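Local atomic coordinates of DNA topoisomerase 2-associated protein PAT1 (Saccharomyces cerevisiae, PDB entry 4OJJ), a protein that probably activates mRNA decapping and represses translation, and so promotes the turnover of messenger RNA. Residues Ile83-Ser88 with Leu140-Arg145; Asn147-Leu152 with Phe198-Ser203; Leu165-Ala170 with Leu236-Leu241; Tyr231-Leu236 with Gln302-Phe307. All coordinates share one frame; numbering follows the deposited sequence.

Contact 1 (Ile83-Ser88 with Leu140-Arg145); sequences IFNELS and LLQLIR
The side-chain nitrogen NE2 of Gln-142 is held by two acceptors, Asn-85 OD1 across the contact and the carbonyl oxygen of Gln-81 one turn earlier on the same helix as Asn-85. This is helix-to-helix packing in a largely helical fold, consistent with a helical-repeat (TPR-like) family. It joins the C-terminal end of helix 73-85 to helix 133-146. The bond from Gln-142 NE2 to Asn-85 OD1 is nearly straight at 173° and, at 2.5 Å, shorter than usual, so its exact length is doubtful. NE2 approaches from above the Asn-85 carbonyl plane, 54° out of it, while OD1 lies in the Gln-142 amide plane. The Gln-142 chain is extended beyond CG, which carries its amide across to the neighbouring helix. With an alanine here, Asn-85 OD1 and the Gln-81 carbonyl are both likely to lose this donor.

Next to the amide pair is an apolar patch. Leu-143 has its CG anti to the backbone N (chi1 -178°), and this brings CD1 to the edge of the Phe-84 ring, 3.4 Å from Phe-84 CD1 and near the ring plane. Helix 156-177 packs on the same patch, with Leu-165 on Phe-84, Ile-162 on Leu-143 and Leu-161 on Leu-87. The side chain of Asn-147 ties the two segments again, since its ND2 donates to the carbonyl oxygens of both Phe-84 and Leu-143. On the side of the 3-10 turn, Leu-87 CD2 rests 3.6 Å from the same methyl, Leu-143 CD1.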
loop_
_atom_site.group_PDB
_atom_site.type_symbol
_atom_site.label_atom_id
_atom_site.label_comp_id
_atom_site.label_asym_id
_atom_site.label_seq_id
_atom_site.Cartn_x
_atom_site.Cartn_y
_atom_site.Cartn_z
ATOM N N ILE A 83 -11.824 -8.288 -4.665
ATOM C CA ILE A 83 -10.482 -8.402 -4.107
ATOM C C ILE A 83 -10.460 -8.124 -2.594
ATOM O O ILE A 83 -9.777 -8.805 -1.842
ATOM C CB ILE A 83 -9.516 -7.441 -4.839
ATOM C CG1 ILE A 83 -9.298 -7.909 -6.284
ATOM C CG2 ILE A 83 -8.194 -7.291 -4.065
ATOM C CD1 ILE A 83 -8.678 -6.853 -7.200
ATOM N N PHE A 84 -11.225 -7.130 -2.157
ATOM C CA PHE A 84 -11.311 -6.801 -0.735
ATOM C C PHE A 84 -12.084 -7.814 0.102
ATOM O O PHE A 84 -11.968 -7.826 1.331
ATOM C CB PHE A 84 -11.920 -5.425 -0.544
ATOM C CG PHE A 84 -10.968 -4.317 -0.819
ATOM C CD1 PHE A 84 -10.011 -3.971 0.111
ATOM C CD2 PHE A 84 -11.021 -3.623 -2.002
ATOM C CE1 PHE A 84 -9.124 -2.946 -0.141
ATOM C CE2 PHE A 84 -10.141 -2.601 -2.263
ATOM C CZ PHE A 84 -9.194 -2.261 -1.331
ATOM N N ASN A 85 -12.884 -8.647 -0.558
ATOM C CA ASN A 85 -13.632 -9.693 0.126
ATOM C C ASN A 85 -12.753 -10.896 0.413
ATOM O O ASN A 85 -12.862 -11.520 1.469
ATOM C CB ASN A 85 -14.847 -10.127 -0.698
ATOM C CG ASN A 85 -16.162 -9.754 -0.035
ATOM O OD1 ASN A 85 -16.289 -8.671 0.552
ATOM N ND2 ASN A 85 -17.140 -10.655 -0.100
ATOM N N GLU A 86 -11.876 -11.215 -0.534
ATOM C CA GLU A 86 -11.005 -12.381 -0.422
ATOM C C GLU A 86 -9.639 -12.067 0.183
ATOM O O GLU A 86 -8.740 -12.905 0.142
ATOM C CB GLU A 86 -10.784 -12.995 -1.794
ATOM C CG GLU A 86 -11.501 -14.328 -2.005
ATOM C CD GLU A 86 -10.732 -15.513 -1.430
ATOM O OE1 GLU A 86 -9.880 -15.304 -0.528
ATOM O OE2 GLU A 86 -10.977 -16.654 -1.882
ATOM N N LEU A 87 -9.482 -10.869 0.742
ATOM C CA LEU A 87 -8.151 -10.357 1.067
ATOM C C LEU A 87 -7.377 -11.245 2.031
ATOM O O LEU A 87 -6.243 -11.603 1.753
ATOM C CB LEU A 87 -8.236 -8.936 1.607
ATOM C CG LEU A 87 -7.139 -7.971 1.175
ATOM C CD1 LEU A 87 -6.887 -8.074 -0.308
ATOM C CD2 LEU A 87 -7.574 -6.561 1.520
ATOM N N SER A 88 -8.001 -11.613 3.145
ATOM C CA SER A 88 -7.353 -12.441 4.167
ATOM C C SER A 88 -6.731 -13.734 3.640
ATOM O O SER A 88 -5.730 -14.199 4.184
ATOM C CB SER A 88 -8.333 -12.789 5.288
ATOM O OG SER A 88 -8.245 -11.850 6.338
ATOM N N LEU A 140 -13.858 0.375 2.310
ATOM C CA LEU A 140 -13.294 0.322 3.659
ATOM C C LEU A 140 -14.115 -0.541 4.614
ATOM O O LEU A 140 -13.564 -1.362 5.326
ATOM C CB LEU A 140 -13.174 1.721 4.231
ATOM C CG LEU A 140 -11.808 2.160 4.717
ATOM C CD1 LEU A 140 -11.799 3.667 4.718
ATOM C CD2 LEU A 140 -11.547 1.619 6.115
ATOM N N LEU A 141 -15.428 -0.353 4.638
ATOM C CA LEU A 141 -16.287 -1.164 5.500
ATOM C C LEU A 141 -16.125 -2.623 5.138
ATOM O O LEU A 141 -16.004 -3.492 5.997
ATOM C CB LEU A 141 -17.765 -0.769 5.337
ATOM C CG LEU A 141 -18.500 -0.215 6.564
ATOM C CD1 LEU A 141 -19.956 -0.042 6.263
ATOM C CD2 LEU A 141 -18.323 -1.114 7.776
ATOM N N GLN A 142 -16.122 -2.873 3.842
ATOM C CA GLN A 142 -16.038 -4.215 3.326
ATOM C C GLN A 142 -14.752 -4.894 3.752
ATOM O O GLN A 142 -14.775 -6.034 4.224
ATOM C CB GLN A 142 -16.098 -4.153 1.813
ATOM C CG GLN A 142 -16.723 -5.333 1.192
ATOM C CD GLN A 142 -16.416 -5.369 -0.265
ATOM O OE1 GLN A 142 -16.322 -4.323 -0.908
ATOM N NE2 GLN A 142 -16.220 -6.562 -0.799
ATOM N N LEU A 143 -13.626 -4.206 3.573
ATOM C CA LEU A 143 -12.354 -4.742 4.052
ATOM C C LEU A 143 -12.471 -5.050 5.536
ATOM O O LEU A 143 -12.191 -6.165 5.969
ATOM C CB LEU A 143 -11.192 -3.773 3.770
ATOM C CG LEU A 143 -9.779 -4.223 4.175
ATOM C CD1 LEU A 143 -8.744 -3.593 3.273
ATOM C CD2 LEU A 143 -9.486 -3.856 5.614
ATOM N N ILE A 144 -12.890 -4.045 6.300
ATOM C CA ILE A 144 -13.071 -4.138 7.751
ATOM C C ILE A 144 -13.946 -5.309 8.191
ATOM O O ILE A 144 -13.592 -6.053 9.099
ATOM C CB ILE A 144 -13.678 -2.810 8.306
ATOM C CG1 ILE A 144 -12.645 -1.692 8.259
ATOM C CG2 ILE A 144 -14.200 -2.963 9.735
ATOM C CD1 ILE A 144 -13.183 -0.367 8.751
ATOM N N ARG A 145 -15.092 -5.466 7.537
ATOM C CA ARG A 145 -16.043 -6.525 7.872
ATOM C C ARG A 145 -15.512 -7.921 7.596
ATOM O O ARG A 145 -15.756 -8.844 8.368
ATOM C CB ARG A 145 -17.360 -6.323 7.108
ATOM C CG ARG A 145 -18.322 -5.380 7.802
ATOM C CD ARG A 145 -19.520 -5.010 6.933
ATOM N NE ARG A 145 -20.391 -4.064 7.635
ATOM C CZ ARG A 145 -21.238 -3.231 7.037
ATOM N NH1 ARG A 145 -21.334 -3.209 5.710
ATOM N NH2 ARG A 145 -21.988 -2.414 7.768
#

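Contact 2 (Asn147-Leu152 with Phe198-Ser203); sequences NNVSFL and FTSLES. With MG (magnesium ion), chain D.
Val-149 sets its CG1 methyl against two residues in the C-terminal part of helix 184-201, Ser-200 and Leu-201. The contact joins that helix to the first turn of the short helix 149-153, within the helical body of the protein. Val-149 holds CG1 anti to its own backbone nitrogen (chi1 -176°), and the methyl lies 3.5 Å from Ser-200 OG. The Ser-200 hydroxyl stands between its backbone N and carbonyl carbon (chi1 72°). There it bonds to the carbonyl oxygen of Leu-197, one turn back, and meets Val-149 only by packing. The Leu-201 side chain crosses that of Val-149 at about a right angle, with Leu-201 CD2 3.9 Å from Val-149 CG1. Leu-201 CD2 also lies 4.0 Å from Ser-150 CA.

A water completes the join. The water accepts from Ser-150 N at 2.9 Å and donates to Ser-200 O at 2.7 Å. Ser-150 N lies in the first turn of its helix. That turn is N-capped by Asn-148, whose OD1 accepts from Phe-151 N. The extended side chain of the next residue after Leu-201, Glu-202, reaches a magnesium ion through OE1; the modelled Glu-202 OE1 to magnesium distance of 1.8 Å is short and therefore doubtful.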
loop_
_atom_site.group_PDB
_atom_site.type_symbol
_atom_site.label_atom_id
_atom_site.label_comp_id
_atom_site.label_asym_id
_atom_site.label_seq_id
_atom_site.Cartn_x
_atom_site.Cartn_y
_atom_site.Cartn_z
ATOM N N ASN A 147 -12.231 -9.196 7.026
ATOM C CA ASN A 147 -10.849 -9.627 7.238
ATOM C C ASN A 147 -10.337 -9.465 8.663
ATOM O O ASN A 147 -10.879 -8.689 9.442
ATOM C CB ASN A 147 -9.897 -8.880 6.304
ATOM C CG ASN A 147 -10.261 -9.037 4.844
ATOM O OD1 ASN A 147 -9.771 -9.945 4.162
ATOM N ND2 ASN A 147 -11.129 -8.151 4.353
ATOM N N ASN A 148 -9.295 -10.226 8.989
ATOM C CA ASN A 148 -8.512 -9.976 10.174
ATOM C C ASN A 148 -7.598 -8.820 9.818
ATOM O O ASN A 148 -6.451 -9.014 9.400
ATOM C CB ASN A 148 -7.708 -11.218 10.550
ATOM C CG ASN A 148 -6.766 -10.989 11.721
ATOM O OD1 ASN A 148 -6.516 -9.860 12.140
ATOM N ND2 ASN A 148 -6.224 -12.079 12.249
ATOM N N VAL A 149 -8.137 -7.618 9.974
ATOM C CA VAL A 149 -7.454 -6.391 9.625
ATOM C C VAL A 149 -6.021 -6.321 10.160
ATOM O O VAL A 149 -5.127 -5.872 9.450
ATOM C CB VAL A 149 -8.278 -5.163 10.111
ATOM C CG1 VAL A 149 -7.634 -3.846 9.660
ATOM C CG2 VAL A 149 -9.700 -5.278 9.597
ATOM N N SER A 150 -5.798 -6.750 11.401
ATOM C CA SER A 150 -4.448 -6.714 11.953
ATOM C C SER A 150 -3.504 -7.650 11.172
ATOM O O SER A 150 -2.401 -7.246 10.781
ATOM C CB SER A 150 -4.426 -7.054 13.450
ATOM O OG SER A 150 -3.086 -7.073 13.928
ATOM N N PHE A 151 -3.940 -8.890 10.949
ATOM C CA PHE A 151 -3.219 -9.778 10.055
ATOM C C PHE A 151 -2.860 -9.062 8.756
ATOM O O PHE A 151 -1.689 -9.048 8.362
ATOM C CB PHE A 151 -3.995 -11.051 9.741
ATOM C CG PHE A 151 -3.357 -11.864 8.642
ATOM C CD1 PHE A 151 -2.101 -12.423 8.824
ATOM C CD2 PHE A 151 -3.984 -12.029 7.427
ATOM C CE1 PHE A 151 -1.492 -13.134 7.820
ATOM C CE2 PHE A 151 -3.379 -12.754 6.416
ATOM C CZ PHE A 151 -2.133 -13.310 6.616
ATOM N N LEU A 152 -3.856 -8.432 8.126
ATOM C CA LEU A 152 -3.615 -7.643 6.920
ATOM C C LEU A 152 -2.489 -6.641 7.043
ATOM O O LEU A 152 -1.668 -6.510 6.133
ATOM C CB LEU A 152 -4.878 -6.917 6.439
ATOM C CG LEU A 152 -6.008 -7.847 5.963
ATOM C CD1 LEU A 152 -7.127 -7.050 5.335
ATOM C CD2 LEU A 152 -5.487 -8.931 4.995
ATOM N N PHE A 198 -9.722 1.770 13.502
ATOM C CA PHE A 198 -8.835 2.037 14.613
ATOM C C PHE A 198 -8.928 0.955 15.688
ATOM O O PHE A 198 -7.912 0.416 16.131
ATOM C CB PHE A 198 -9.095 3.416 15.220
ATOM C CG PHE A 198 -8.066 3.813 16.226
ATOM C CD1 PHE A 198 -6.936 4.506 15.835
ATOM C CD2 PHE A 198 -8.202 3.453 17.558
ATOM C CE1 PHE A 198 -5.972 4.842 16.753
ATOM C CE2 PHE A 198 -7.242 3.794 18.477
ATOM C CZ PHE A 198 -6.127 4.489 18.078
ATOM N N THR A 199 -10.137 0.603 16.093
ATOM C CA THR A 199 -10.249 -0.328 17.204
ATOM C C THR A 199 -9.839 -1.759 16.814
ATOM O O THR A 199 -9.449 -2.548 17.679
ATOM C CB THR A 199 -11.628 -0.246 17.948
ATOM O OG1 THR A 199 -12.670 -0.761 17.131
ATOM C CG2 THR A 199 -11.967 1.191 18.331
ATOM N N SER A 200 -9.871 -2.078 15.520
ATOM C CA SER A 200 -9.314 -3.352 15.046
ATOM C C SER A 200 -7.798 -3.387 15.099
ATOM O O SER A 200 -7.219 -4.459 15.045
ATOM C CB SER A 200 -9.773 -3.691 13.626
ATOM O OG SER A 200 -9.148 -2.854 12.666
ATOM N N LEU A 201 -7.158 -2.228 15.210
ATOM C CA LEU A 201 -5.699 -2.170 15.257
ATOM C C LEU A 201 -5.151 -1.852 16.640
ATOM O O LEU A 201 -3.986 -2.125 16.929
ATOM C CB LEU A 201 -5.183 -1.139 14.269
ATOM C CG LEU A 201 -5.622 -1.434 12.841
ATOM C CD1 LEU A 201 -5.184 -0.326 11.899
ATOM C CD2 LEU A 201 -5.056 -2.773 12.427
ATOM N N GLU A 202 -5.989 -1.253 17.478
ATOM C CA GLU A 202 -5.556 -0.775 18.782
ATOM C C GLU A 202 -4.769 -1.875 19.510
ATOM O O GLU A 202 -5.207 -3.016 19.550
ATOM C CB GLU A 202 -6.765 -0.296 19.603
ATOM C CG GLU A 202 -6.444 0.521 20.871
ATOM C CD GLU A 202 -7.705 1.120 21.523
ATOM O OE1 GLU A 202 -7.576 1.952 22.430
ATOM O OE2 GLU A 202 -8.837 0.762 21.139
ATOM N N SER A 203 -3.594 -1.516 20.035
ATOM C CA SER A 203 -2.686 -2.420 20.766
ATOM C C SER A 203 -1.925 -3.417 19.873
ATOM O O SER A 203 -1.185 -4.251 20.361
ATOM C CB SER A 203 -3.391 -3.132 21.934
ATOM O OG SER A 203 -4.331 -4.101 21.485
HETATM MG MG MG D . -8.450 2.865 23.640
HETATM O O HOH W 1 -7.558 -6.804 13.678
#

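Contact 3 (Leu165-Ala170 with Leu236-Leu241); sequences LISRAA and LASLAL
The packing contacts start at Ile-166, whose CG2 methyl presses against Ser-238 CB at 3.3 Å. This is a tight approach for two carbons. The methyl also lies 3.9 Å from the carbonyl carbon of Ser-238, and thus rests on the backbone of helix 230-241 as well as on the side chain. One turn on, Ala-170 CB meets Leu-241 CD2 at a looser 4.2 Å. Leu-241 has its CG anti to the backbone nitrogen, and CD2 is the branch that touches. Leu-241 also packs on Val-310 of helix 284-310.

Beside the first pair, Ser-167 and Ser-238 have their CA atoms 5.6 Å apart. Their small side chains are consistent with this close approach. In this helix-to-helix packing, the segments of helix 156-177 and helix 230-241 run in broadly the same direction, crossing at 43° with their axes 9.1 Å apart. The two helices are not neighbours in the chain. Helices 184-201 and 212-221 come between them in the chain. Trp-190 and Leu-197 of helix 184-201 pack on Ile-166, and Leu-140 of helix 133-146 touches it too.

The polar groups form no hydrogen bond across the contact. Each serine turns its hydroxyl back to its own helix instead. Ser-167 OG bonds to the carbonyl oxygen of Thr-163, and Ser-238 OG to that of Gln-234. Ser-238 OG stays beside its own backbone nitrogen (chi1 -57°), which leaves the oxygen 3.6 Å from Ser-167 CB.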
loop_
_atom_site.group_PDB
_atom_site.type_symbol
_atom_site.label_atom_id
_atom_site.label_comp_id
_atom_site.label_asym_id
_atom_site.label_seq_id
_atom_site.Cartn_x
_atom_site.Cartn_y
_atom_site.Cartn_z
ATOM N N LEU A 165 -6.857 3.418 0.456
ATOM C CA LEU A 165 -8.214 3.724 0.821
ATOM C C LEU A 165 -8.280 4.872 1.809
ATOM O O LEU A 165 -9.023 5.825 1.628
ATOM C CB LEU A 165 -8.899 2.489 1.411
ATOM C CG LEU A 165 -9.195 1.308 0.468
ATOM C CD1 LEU A 165 -9.938 0.178 1.189
ATOM C CD2 LEU A 165 -9.985 1.754 -0.751
ATOM N N ILE A 166 -7.492 4.780 2.864
ATOM C CA ILE A 166 -7.592 5.736 3.943
ATOM C C ILE A 166 -7.093 7.126 3.548
ATOM O O ILE A 166 -7.646 8.124 3.961
ATOM C CB ILE A 166 -6.901 5.163 5.189
ATOM C CG1 ILE A 166 -7.952 4.768 6.202
ATOM C CG2 ILE A 166 -5.852 6.083 5.777
ATOM C CD1 ILE A 166 -8.468 3.418 5.932
ATOM N N SER A 167 -6.061 7.199 2.719
ATOM C CA SER A 167 -5.558 8.507 2.319
ATOM C C SER A 167 -6.449 9.190 1.289
ATOM O O SER A 167 -6.535 10.425 1.255
ATOM C CB SER A 167 -4.108 8.419 1.826
ATOM O OG SER A 167 -3.934 7.325 0.972
ATOM N N ARG A 168 -7.097 8.381 0.449
ATOM C CA ARG A 168 -8.021 8.893 -0.563
ATOM C C ARG A 168 -9.238 9.494 0.120
ATOM O O ARG A 168 -9.643 10.600 -0.203
ATOM C CB ARG A 168 -8.447 7.791 -1.536
ATOM C CG ARG A 168 -9.624 8.153 -2.446
ATOM C CD ARG A 168 -9.278 9.283 -3.417
ATOM N NE ARG A 168 -10.366 9.549 -4.351
ATOM C CZ ARG A 168 -10.350 10.534 -5.241
ATOM N NH1 ARG A 168 -9.297 11.346 -5.301
ATOM N NH2 ARG A 168 -11.382 10.709 -6.061
ATOM N N ALA A 169 -9.804 8.765 1.074
ATOM C CA ALA A 169 -10.900 9.289 1.872
ATOM C C ALA A 169 -10.521 10.617 2.522
ATOM O O ALA A 169 -11.254 11.597 2.404
ATOM C CB ALA A 169 -11.340 8.278 2.911
ATOM N N ALA A 170 -9.367 10.655 3.192
ATOM C CA ALA A 170 -8.896 11.881 3.847
ATOM C C ALA A 170 -8.728 13.003 2.826
ATOM O O ALA A 170 -9.023 14.154 3.102
ATOM C CB ALA A 170 -7.585 11.632 4.561
ATOM N N LEU A 236 1.141 5.135 8.792
ATOM C CA LEU A 236 1.012 5.712 10.126
ATOM C C LEU A 236 0.528 7.144 10.031
ATOM O O LEU A 236 -0.359 7.551 10.777
ATOM C CB LEU A 236 2.325 5.603 10.929
ATOM C CG LEU A 236 2.627 4.180 11.421
ATOM C CD1 LEU A 236 3.944 4.090 12.158
ATOM C CD2 LEU A 236 1.502 3.672 12.320
ATOM N N ALA A 237 1.103 7.885 9.091
ATOM C CA ALA A 237 0.686 9.249 8.781
ATOM C C ALA A 237 -0.815 9.372 8.420
ATOM O O ALA A 237 -1.525 10.217 8.970
ATOM C CB ALA A 237 1.524 9.786 7.659
ATOM N N SER A 238 -1.281 8.534 7.503
ATOM C CA SER A 238 -2.675 8.555 7.083
ATOM C C SER A 238 -3.583 8.133 8.218
ATOM O O SER A 238 -4.638 8.718 8.413
ATOM C CB SER A 238 -2.922 7.618 5.891
ATOM O OG SER A 238 -2.092 7.932 4.796
ATOM N N LEU A 239 -3.196 7.094 8.943
ATOM C CA LEU A 239 -3.984 6.663 10.090
ATOM C C LEU A 239 -4.142 7.829 11.086
ATOM O O LEU A 239 -5.249 8.150 11.525
ATOM C CB LEU A 239 -3.317 5.462 10.769
ATOM C CG LEU A 239 -4.238 4.799 11.781
ATOM C CD1 LEU A 239 -5.483 4.242 11.088
ATOM C CD2 LEU A 239 -3.523 3.744 12.539
ATOM N N ALA A 240 -3.023 8.474 11.403
ATOM C CA ALA A 240 -3.004 9.619 12.298
ATOM C C ALA A 240 -3.793 10.850 11.763
ATOM O O ALA A 240 -4.562 11.488 12.489
ATOM C CB ALA A 240 -1.574 9.997 12.591
ATOM N N LEU A 241 -3.575 11.183 10.499
ATOM C CA LEU A 241 -4.246 12.318 9.854
ATOM C C LEU A 241 -5.770 12.363 10.056
ATOM O O LEU A 241 -6.338 13.433 10.260
ATOM C CB LEU A 241 -3.914 12.337 8.370
ATOM C CG LEU A 241 -4.461 13.574 7.670
ATOM C CD1 LEU A 241 -3.866 14.839 8.291
ATOM C CD2 LEU A 241 -4.183 13.468 6.162
#

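Contact 4 (Tyr231-Leu236 with Gln302-Phe307); sequences YIWQFL and QDLNLF
The indole of Trp-233 has Leu-304 over one face and Phe-307 CB at its edge. Leu-304 CD1 makes a CH-pi contact, 3.9 Å from the centroid of the six-membered ring and 26° off its normal. Phe-307 CB lies near the ring plane, 3.8 Å from Trp-233 CE3. The two aromatic rings meet obliquely, with planes 43° apart and centroids separated by 5.9 Å. Here helix 230-241 packs on the long helix 284-310. The two segments run nearly parallel, with axes 8.1 Å apart.

Trp-233 has its CG anti to the carbonyl carbon (chi1 -61°), which lays the indole against the other helix. Trp-233 CB sits 3.2 Å from Asp-303 O. Outside the pair, Phe-209 meets the indole edge-to-face, and Ile-259 and Thr-262 of helix 256-277 also pack on it. Replacing the indole by an alanine side chain is likely to leave a gap beside Leu-304 CD1 and Phe-307 CB.

On the more exposed side, Gln-234 takes part through its aliphatic chain, with Gln-234 CG 3.6 Å from Leu-306 CD2. Further along, the Phe-307 ring meets helix 230-241 again one turn after Trp-233, where Phe-307 CD1 lies 3.6 Å from Leu-236 CB.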
loop_
_atom_site.group_PDB
_atom_site.type_symbol
_atom_site.label_atom_id
_atom_site.label_comp_id
_atom_site.label_asym_id
_atom_site.label_seq_id
_atom_site.Cartn_x
_atom_site.Cartn_y
_atom_site.Cartn_z
ATOM N N TYR A 231 6.480 2.916 3.357
ATOM C CA TYR A 231 5.107 2.442 3.313
ATOM C C TYR A 231 4.554 2.195 4.701
ATOM O O TYR A 231 3.351 2.247 4.896
ATOM C CB TYR A 231 4.956 1.174 2.433
ATOM C CG TYR A 231 5.425 -0.108 3.106
ATOM C CD1 TYR A 231 4.512 -1.013 3.625
ATOM C CD2 TYR A 231 6.776 -0.405 3.214
ATOM C CE1 TYR A 231 4.931 -2.166 4.260
ATOM C CE2 TYR A 231 7.213 -1.565 3.830
ATOM C CZ TYR A 231 6.284 -2.437 4.357
ATOM O OH TYR A 231 6.688 -3.592 4.974
ATOM N N ILE A 232 5.425 1.909 5.658
ATOM C CA ILE A 232 4.972 1.774 7.039
ATOM C C ILE A 232 4.646 3.152 7.669
ATOM O O ILE A 232 3.587 3.347 8.276
ATOM C CB ILE A 232 6.016 1.067 7.874
ATOM C CG1 ILE A 232 6.225 -0.355 7.337
ATOM C CG2 ILE A 232 5.585 1.045 9.294
ATOM C CD1 ILE A 232 7.323 -1.108 8.068
ATOM N N TRP A 233 5.565 4.097 7.505
ATOM C CA TRP A 233 5.334 5.456 7.943
ATOM C C TRP A 233 4.174 6.165 7.201
ATOM O O TRP A 233 3.385 6.877 7.833
ATOM C CB TRP A 233 6.641 6.246 7.905
ATOM C CG TRP A 233 7.706 5.648 8.832
ATOM C CD1 TRP A 233 8.808 4.923 8.463
ATOM C CD2 TRP A 233 7.750 5.723 10.283
ATOM N NE1 TRP A 233 9.530 4.544 9.581
ATOM C CE2 TRP A 233 8.918 5.029 10.708
ATOM C CE3 TRP A 233 6.934 6.326 11.252
ATOM C CZ2 TRP A 233 9.278 4.908 12.057
ATOM C CZ3 TRP A 233 7.290 6.210 12.599
ATOM C CH2 TRP A 233 8.451 5.498 12.988
ATOM N N GLN A 234 4.051 5.953 5.888
ATOM C CA GLN A 234 2.934 6.527 5.125
ATOM C C GLN A 234 1.630 6.039 5.720
ATOM O O GLN A 234 0.685 6.821 5.836
ATOM C CB GLN A 234 2.962 6.162 3.606
ATOM C CG GLN A 234 4.251 6.597 2.892
ATOM C CD GLN A 234 4.374 6.124 1.445
ATOM O OE1 GLN A 234 4.092 4.975 1.113
ATOM N NE2 GLN A 234 4.806 7.029 0.574
ATOM N N PHE A 235 1.574 4.756 6.090
ATOM C CA PHE A 235 0.347 4.202 6.681
ATOM C C PHE A 235 0.075 4.890 8.026
ATOM O O PHE A 235 -1.067 5.219 8.339
ATOM C CB PHE A 235 0.401 2.678 6.858
ATOM C CG PHE A 235 -0.693 2.131 7.749
ATOM C CD1 PHE A 235 -1.935 1.796 7.221
ATOM C CD2 PHE A 235 -0.488 1.963 9.118
ATOM C CE1 PHE A 235 -2.941 1.320 8.040
ATOM C CE2 PHE A 235 -1.489 1.481 9.941
ATOM C CZ PHE A 235 -2.708 1.159 9.406
ATOM N N LEU A 236 1.141 5.135 8.792
ATOM C CA LEU A 236 1.012 5.712 10.126
ATOM C C LEU A 236 0.528 7.144 10.031
ATOM O O LEU A 236 -0.359 7.551 10.777
ATOM C CB LEU A 236 2.325 5.603 10.929
ATOM C CG LEU A 236 2.627 4.180 11.421
ATOM C CD1 LEU A 236 3.944 4.090 12.158
ATOM C CD2 LEU A 236 1.502 3.672 12.320
ATOM N N GLN A 302 13.064 11.686 6.087
ATOM C CA GLN A 302 11.864 12.017 5.343
ATOM C C GLN A 302 10.741 11.057 5.689
ATOM O O GLN A 302 9.584 11.460 5.780
ATOM C CB GLN A 302 12.137 11.983 3.841
ATOM C CG GLN A 302 10.942 12.442 3.002
ATOM C CD GLN A 302 10.695 11.603 1.739
ATOM O OE1 GLN A 302 11.593 11.415 0.905
ATOM N NE2 GLN A 302 9.462 11.106 1.593
ATOM N N ASP A 303 11.073 9.785 5.896
ATOM C CA ASP A 303 10.027 8.802 6.168
ATOM C C ASP A 303 9.388 9.013 7.546
ATOM O O ASP A 303 8.161 9.075 7.657
ATOM C CB ASP A 303 10.526 7.358 5.970
ATOM C CG ASP A 303 10.763 7.010 4.485
ATOM O OD1 ASP A 303 10.669 7.912 3.627
ATOM O OD2 ASP A 303 11.060 5.839 4.177
ATOM N N LEU A 304 10.211 9.118 8.585
ATOM C CA LEU A 304 9.704 9.455 9.914
ATOM C C LEU A 304 8.966 10.793 9.888
ATOM O O LEU A 304 7.915 10.938 10.488
ATOM C CB LEU A 304 10.855 9.539 10.921
ATOM C CG LEU A 304 10.636 9.798 12.416
ATOM C CD1 LEU A 304 9.532 8.955 13.036
ATOM C CD2 LEU A 304 11.942 9.535 13.169
ATOM N N ASN A 305 9.520 11.781 9.203
ATOM C CA ASN A 305 8.950 13.114 9.290
ATOM C C ASN A 305 7.572 13.185 8.657
ATOM O O ASN A 305 6.722 13.941 9.100
ATOM C CB ASN A 305 9.877 14.179 8.719
ATOM C CG ASN A 305 10.655 14.898 9.789
ATOM O OD1 ASN A 305 10.181 15.063 10.922
ATOM N ND2 ASN A 305 11.860 15.343 9.445
ATOM N N LEU A 306 7.349 12.360 7.656
ATOM C CA LEU A 306 6.014 12.134 7.122
ATOM C C LEU A 306 4.981 11.891 8.227
ATOM O O LEU A 306 3.898 12.482 8.213
ATOM C CB LEU A 306 6.071 10.900 6.258
ATOM C CG LEU A 306 5.261 10.615 5.018
ATOM C CD1 LEU A 306 5.223 11.816 4.071
ATOM C CD2 LEU A 306 5.979 9.429 4.395
ATOM N N PHE A 307 5.300 10.989 9.159
ATOM C CA PHE A 307 4.393 10.693 10.265
ATOM C C PHE A 307 4.434 11.797 11.347
ATOM O O PHE A 307 3.397 12.308 11.746
ATOM C CB PHE A 307 4.650 9.289 10.824
ATOM C CG PHE A 307 4.084 9.056 12.218
ATOM C CD1 PHE A 307 2.744 8.806 12.404
ATOM C CD2 PHE A 307 4.911 9.068 13.331
ATOM C CE1 PHE A 307 2.221 8.591 13.660
ATOM C CE2 PHE A 307 4.392 8.843 14.617
ATOM C CZ PHE A 307 3.042 8.614 14.779
#

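How the contacts relate
The four contacts run through the helical body of the chain. Contact 1 comes first in sequence and closes before the others open. Contacts 2 and 3 interleave, as do contacts 3 and 4. Contacts 1 and 2 have centres about 12 Å apart and touch through Asn-147, which follows helix 133-146. Contacts 1 and 3 meet where Leu-165 packs on Phe-84. Contacts 3 and 4 touch, with centres about 11 Å apart; they share Leu-236 and both use helix 230-241. Contacts 1 and 4 lie about 24 Å apart between centres, on opposite sides of the chain's centre. Helices 156-177 and 230-241 thus connect the earlier helices to the long helix 284-310.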